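Local coordinates for protein metallo-beta-lactamase (PDB 6MFI) that probably hydrolyses the beta-lactam ring of antibiotics at a two-zinc centre, as a subclass B3 metallo-beta-lactamase, at residues 38-43 and 254-259; 233-238 and 284-289. All blocks are in the same frame, centred on the assembly; numbering follows the deposited sequence. Where two conformers were deposited one is given.

Interaction 1: residues 38-43 and 254-259; sequences ADWDAW and PSASQM
Ser255 lays its CB over one face of the Trp40 indole: the carbon stands 3.5 Å from the centroid of the six-membered ring, a CH-pi contact. Its nearest ring atom is CE2 of Trp40, 3.4 Å from Ser255 CB, at the fusion of the two rings. At the far end of the indole, Trp40 CH2 lies 3.7 Å from the backbone N of Ala256, which approaches obliquely, and 4.3 Å from Ala256 CB. The carboxylate of Asp39 is met at OD1 on its anti side, 19° out of plane, by the hydroxyl of Ser255, with OG and OD1 2.9 Å apart. That hydroxyl also works as an acceptor: the backbone N of Trp40 donates to Ser255 OG over 2.9 Å, at an N-H...O angle of 151°. With the Ser255 proton committed to Asp39 and the Trp40 amide pointing at the oxygen, two bonds grip OG and hold it anti to the carbonyl carbon (chi1 -67°), while CB remains turned to the indole. The contact pins the loop between helix 30-36 and strand 50-53 of the metallo-beta-lactamase fold onto the 3-10 turn 254-256, directly after the zinc ligand His253. Trp40 also touches His253, and its side chain is about 8 Å from a bound zinc ion, which places the indole near the metal centre. Within the loop, Asp41 turns its carboxylate back on its own backbone: OD2 accepts from Ala38 N at 2.8 Å, and OD1 from Ala42 N. Asp39 also packs on Arg260 and Gln261 of helix 259-265.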
# COMPACT_ATOMS: atom_id res chain seq x y z
N ALA A 38 -15.60 8.86 -2.76
CA ALA A 38 -15.85 8.69 -4.18
C ALA A 38 -14.66 8.01 -4.85
O ALA A 38 -13.63 7.74 -4.22
CB ALA A 38 -16.16 10.03 -4.84
N ASP A 39 -14.80 7.73 -6.14
CA ASP A 39 -13.72 7.13 -6.91
C ASP A 39 -12.64 8.17 -7.20
O ASP A 39 -12.95 9.29 -7.62
CB ASP A 39 -14.26 6.54 -8.21
CG ASP A 39 -14.73 5.11 -8.06
OD1 ASP A 39 -14.04 4.33 -7.36
OD2 ASP A 39 -15.78 4.76 -8.63
N TRP A 40 -11.39 7.79 -6.96
CA TRP A 40 -10.24 8.67 -7.17
C TRP A 40 -10.41 9.98 -6.40
O TRP A 40 -10.26 11.08 -6.93
CB TRP A 40 -10.02 8.94 -8.66
CG TRP A 40 -9.76 7.70 -9.46
CD1 TRP A 40 -10.55 7.17 -10.44
CD2 TRP A 40 -8.61 6.85 -9.38
NE1 TRP A 40 -9.97 6.04 -10.95
CE2 TRP A 40 -8.78 5.82 -10.32
CE3 TRP A 40 -7.45 6.86 -8.59
CZ2 TRP A 40 -7.84 4.81 -10.50
CZ3 TRP A 40 -6.52 5.85 -8.77
CH2 TRP A 40 -6.72 4.84 -9.71
N ASP A 41 -10.73 9.84 -5.11
CA ASP A 41 -10.98 11.00 -4.27
C ASP A 41 -9.67 11.70 -3.92
O ASP A 41 -8.57 11.23 -4.23
CB ASP A 41 -11.73 10.58 -3.01
CG ASP A 41 -12.88 11.51 -2.68
OD1 ASP A 41 -12.79 12.71 -3.01
OD2 ASP A 41 -13.88 11.03 -2.10
N ALA A 42 -9.80 12.85 -3.25
CA ALA A 42 -8.62 13.59 -2.82
C ALA A 42 -7.81 12.77 -1.82
O ALA A 42 -8.36 11.99 -1.03
CB ALA A 42 -9.04 14.92 -2.19
N TRP A 43 -6.49 12.95 -1.86
CA TRP A 43 -5.60 12.15 -1.03
C TRP A 43 -5.84 12.42 0.45
O TRP A 43 -5.78 11.49 1.28
CB TRP A 43 -4.15 12.42 -1.39
CG TRP A 43 -3.74 11.91 -2.74
CD1 TRP A 43 -4.42 11.01 -3.51
CD2 TRP A 43 -2.56 12.26 -3.47
NE1 TRP A 43 -3.74 10.79 -4.68
CE2 TRP A 43 -2.59 11.54 -4.68
CE3 TRP A 43 -1.48 13.11 -3.22
CZ2 TRP A 43 -1.58 11.64 -5.64
CZ3 TRP A 43 -0.48 13.21 -4.17
CH2 TRP A 43 -0.54 12.48 -5.36
N PRO A 254 -7.35 3.20 -3.61
CA PRO A 254 -8.44 2.22 -3.60
C PRO A 254 -9.10 2.00 -4.95
O PRO A 254 -9.50 0.87 -5.26
CB PRO A 254 -9.43 2.81 -2.58
CG PRO A 254 -8.58 3.67 -1.70
CD PRO A 254 -7.53 4.25 -2.59
N SER A 255 -9.20 3.04 -5.78
CA SER A 255 -9.84 2.89 -7.08
C SER A 255 -8.98 2.10 -8.07
O SER A 255 -9.48 1.75 -9.14
CB SER A 255 -10.18 4.26 -7.66
OG SER A 255 -11.19 4.90 -6.90
N ALA A 256 -7.71 1.83 -7.74
CA ALA A 256 -6.88 1.02 -8.62
C ALA A 256 -7.40 -0.40 -8.73
O ALA A 256 -7.24 -1.04 -9.78
CB ALA A 256 -5.43 1.02 -8.13
N SER A 257 -8.02 -0.92 -7.67
CA SER A 257 -8.63 -2.25 -7.68
C SER A 257 -10.15 -2.18 -7.65
O SER A 257 -10.80 -3.19 -7.35
CB SER A 257 -8.11 -3.08 -6.51
OG SER A 257 -8.18 -2.36 -5.29
N GLN A 258 -10.73 -1.02 -7.95
CA GLN A 258 -12.17 -0.82 -7.94
C GLN A 258 -12.76 -1.20 -6.58
O GLN A 258 -13.82 -1.82 -6.49
CB GLN A 258 -12.85 -1.59 -9.07
CG GLN A 258 -12.30 -1.27 -10.45
CD GLN A 258 -13.21 -1.74 -11.57
OE1 GLN A 258 -14.43 -1.76 -11.42
NE2 GLN A 258 -12.62 -2.10 -12.70
N MET A 259 -12.06 -0.81 -5.51
CA MET A 259 -12.50 -1.15 -4.16
C MET A 259 -13.87 -0.56 -3.86
O MET A 259 -14.70 -1.21 -3.21
CB MET A 259 -11.48 -0.65 -3.14
CG MET A 259 -11.60 -1.31 -1.78
SD MET A 259 -10.35 -0.73 -0.63
CE MET A 259 -11.14 0.74 0.01

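Interaction 2: residues 233-238 and 284-289; sequences AYRLGL and ARLAQR
Leu286 of helix 274-291 reaches Tyr234, Arg235 and Leu238 of helix 228-242, packing the last helix of the chain against the earlier one. The CH-pi contact comes first: CD2 of Leu286 sits over one face of the Tyr234 ring, 4.3 Å from its centroid and 11° off the normal. Apolar contacts add to it, with Leu286 CD1 4.1 Å from Tyr234 CE1 and Leu286 CD2 4.2 Å from Leu238 CD1. CG anti to the backbone N (chi1 170°) carries the leucine branch towards helix 228-242, with CD2 leading and CD1 beside the Tyr234 ring; the two side chains run alongside each other, pointing opposite ways. A charged side chain also takes part: Arg235, bent at chi2 and chi3, brings NH1 to 3.4 Å from CD2 of Leu286, obliquely. The segment axes stay 12.4 Å apart and run nearly antiparallel, at 162°, so side chains make the contact between the two segments. Ile282, one turn earlier on helix 274-291, adds to the apolar layer beside Tyr234 and Leu238. With no hydrogen bond crossing between the segments, shape and dispersion set the fit, and even the guanidinium contributes by resting NH1 on a methyl group.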
# COMPACT_ATOMS: atom_id res chain seq x y z
N ALA A 233 13.38 -6.07 -13.75
CA ALA A 233 12.90 -6.25 -12.38
C ALA A 233 11.44 -5.85 -12.27
O ALA A 233 10.70 -6.44 -11.47
CB ALA A 233 13.76 -5.44 -11.41
N TYR A 234 11.01 -4.86 -13.05
CA TYR A 234 9.60 -4.54 -13.18
C TYR A 234 8.81 -5.76 -13.66
O TYR A 234 7.75 -6.08 -13.11
CB TYR A 234 9.43 -3.37 -14.15
CG TYR A 234 8.16 -2.55 -14.01
CD1 TYR A 234 8.07 -1.29 -14.60
CD2 TYR A 234 7.07 -3.02 -13.30
CE1 TYR A 234 6.92 -0.53 -14.48
CE2 TYR A 234 5.92 -2.27 -13.17
CZ TYR A 234 5.85 -1.03 -13.77
OH TYR A 234 4.71 -0.27 -13.65
N ARG A 235 9.32 -6.45 -14.68
CA ARG A 235 8.66 -7.65 -15.18
C ARG A 235 8.69 -8.77 -14.15
O ARG A 235 7.72 -9.52 -14.01
CB ARG A 235 9.33 -8.12 -16.47
CG ARG A 235 9.33 -7.11 -17.61
CD ARG A 235 7.97 -6.97 -18.26
NE ARG A 235 8.08 -6.78 -19.70
CZ ARG A 235 8.41 -5.64 -20.29
NH1 ARG A 235 8.66 -4.56 -19.55
NH2 ARG A 235 8.49 -5.56 -21.61
N LEU A 236 9.80 -8.89 -13.41
CA LEU A 236 9.95 -10.00 -12.47
C LEU A 236 8.94 -9.91 -11.33
O LEU A 236 8.39 -10.93 -10.90
CB LEU A 236 11.38 -10.03 -11.93
CG LEU A 236 11.95 -11.41 -11.60
CD1 LEU A 236 11.95 -12.30 -12.83
CD2 LEU A 236 13.36 -11.27 -11.03
N GLY A 237 8.69 -8.69 -10.84
CA GLY A 237 7.71 -8.53 -9.77
C GLY A 237 6.28 -8.67 -10.27
O GLY A 237 5.41 -9.19 -9.56
N LEU A 238 6.02 -8.21 -11.49
CA LEU A 238 4.68 -8.34 -12.07
C LEU A 238 4.33 -9.81 -12.29
O LEU A 238 3.22 -10.25 -11.95
CB LEU A 238 4.60 -7.56 -13.39
CG LEU A 238 4.23 -6.09 -13.26
CD1 LEU A 238 4.30 -5.39 -14.61
CD2 LEU A 238 2.84 -5.96 -12.66
N ALA A 284 -0.41 -4.50 -19.35
CA ALA A 284 -1.00 -3.84 -20.50
C ALA A 284 -0.67 -2.35 -20.50
O ALA A 284 -0.29 -1.80 -21.53
CB ALA A 284 -2.52 -4.05 -20.51
N ARG A 285 -0.80 -1.69 -19.34
CA ARG A 285 -0.43 -0.28 -19.25
C ARG A 285 1.06 -0.08 -19.50
O ARG A 285 1.46 0.92 -20.10
CB ARG A 285 -0.83 0.28 -17.88
CG ARG A 285 -2.32 0.42 -17.67
CD ARG A 285 -2.62 0.96 -16.28
NE ARG A 285 -1.96 2.24 -16.04
CZ ARG A 285 -1.86 2.82 -14.85
NH1 ARG A 285 -2.38 2.23 -13.78
NH2 ARG A 285 -1.24 3.99 -14.72
N LEU A 286 1.89 -1.02 -19.04
CA LEU A 286 3.32 -0.91 -19.27
C LEU A 286 3.66 -1.08 -20.74
O LEU A 286 4.54 -0.38 -21.27
CB LEU A 286 4.06 -1.95 -18.42
CG LEU A 286 5.55 -2.16 -18.69
CD1 LEU A 286 6.33 -0.87 -18.49
CD2 LEU A 286 6.10 -3.26 -17.81
N ALA A 287 2.98 -2.00 -21.43
CA ALA A 287 3.22 -2.18 -22.86
C ALA A 287 2.82 -0.94 -23.65
O ALA A 287 3.49 -0.57 -24.62
CB ALA A 287 2.46 -3.41 -23.36
N GLN A 288 1.73 -0.28 -23.25
CA GLN A 288 1.35 0.97 -23.89
C GLN A 288 2.25 2.12 -23.46
O GLN A 288 2.41 3.10 -24.20
CB GLN A 288 -0.12 1.30 -23.58
CG GLN A 288 -1.07 0.14 -23.78
CD GLN A 288 -2.48 0.43 -23.32
OE1 GLN A 288 -3.44 -0.22 -23.74
NE2 GLN A 288 -2.62 1.42 -22.43
N ARG A 289 2.83 2.04 -22.26
CA ARG A 289 3.79 3.06 -21.84
C ARG A 289 5.06 2.99 -22.68
O ARG A 289 5.57 4.02 -23.14
CB ARG A 289 4.11 2.90 -20.35
CG ARG A 289 5.28 3.75 -19.87
CD ARG A 289 5.06 5.23 -20.13
NE ARG A 289 6.32 5.96 -20.23
CZ ARG A 289 6.77 6.80 -19.30
NH1 ARG A 289 7.93 7.42 -19.47
NH2 ARG A 289 6.06 7.02 -18.20

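Interactions 1 and 2 have centres 21 Å apart and do not touch, though their nearest atoms come within about 6 Å. Each has a side chain near a ligand of a different zinc. The side chain of Trp40 in interaction 1 is about 4 Å from that of His253, a ligand of the second zinc together with Asp114 and His115. In interaction 2 the side chains of Tyr234 and His188 are about 5 Å apart; His188 binds the first zinc with His110 and His112, and Tyr234 itself is about 10 Å from a zinc ion. Interaction 1 is a largely polar surface contact, interaction 2 a buried apolar one. In sequence, 254-259 comes after 233-238 and before 284-289, so the two contacts interleave.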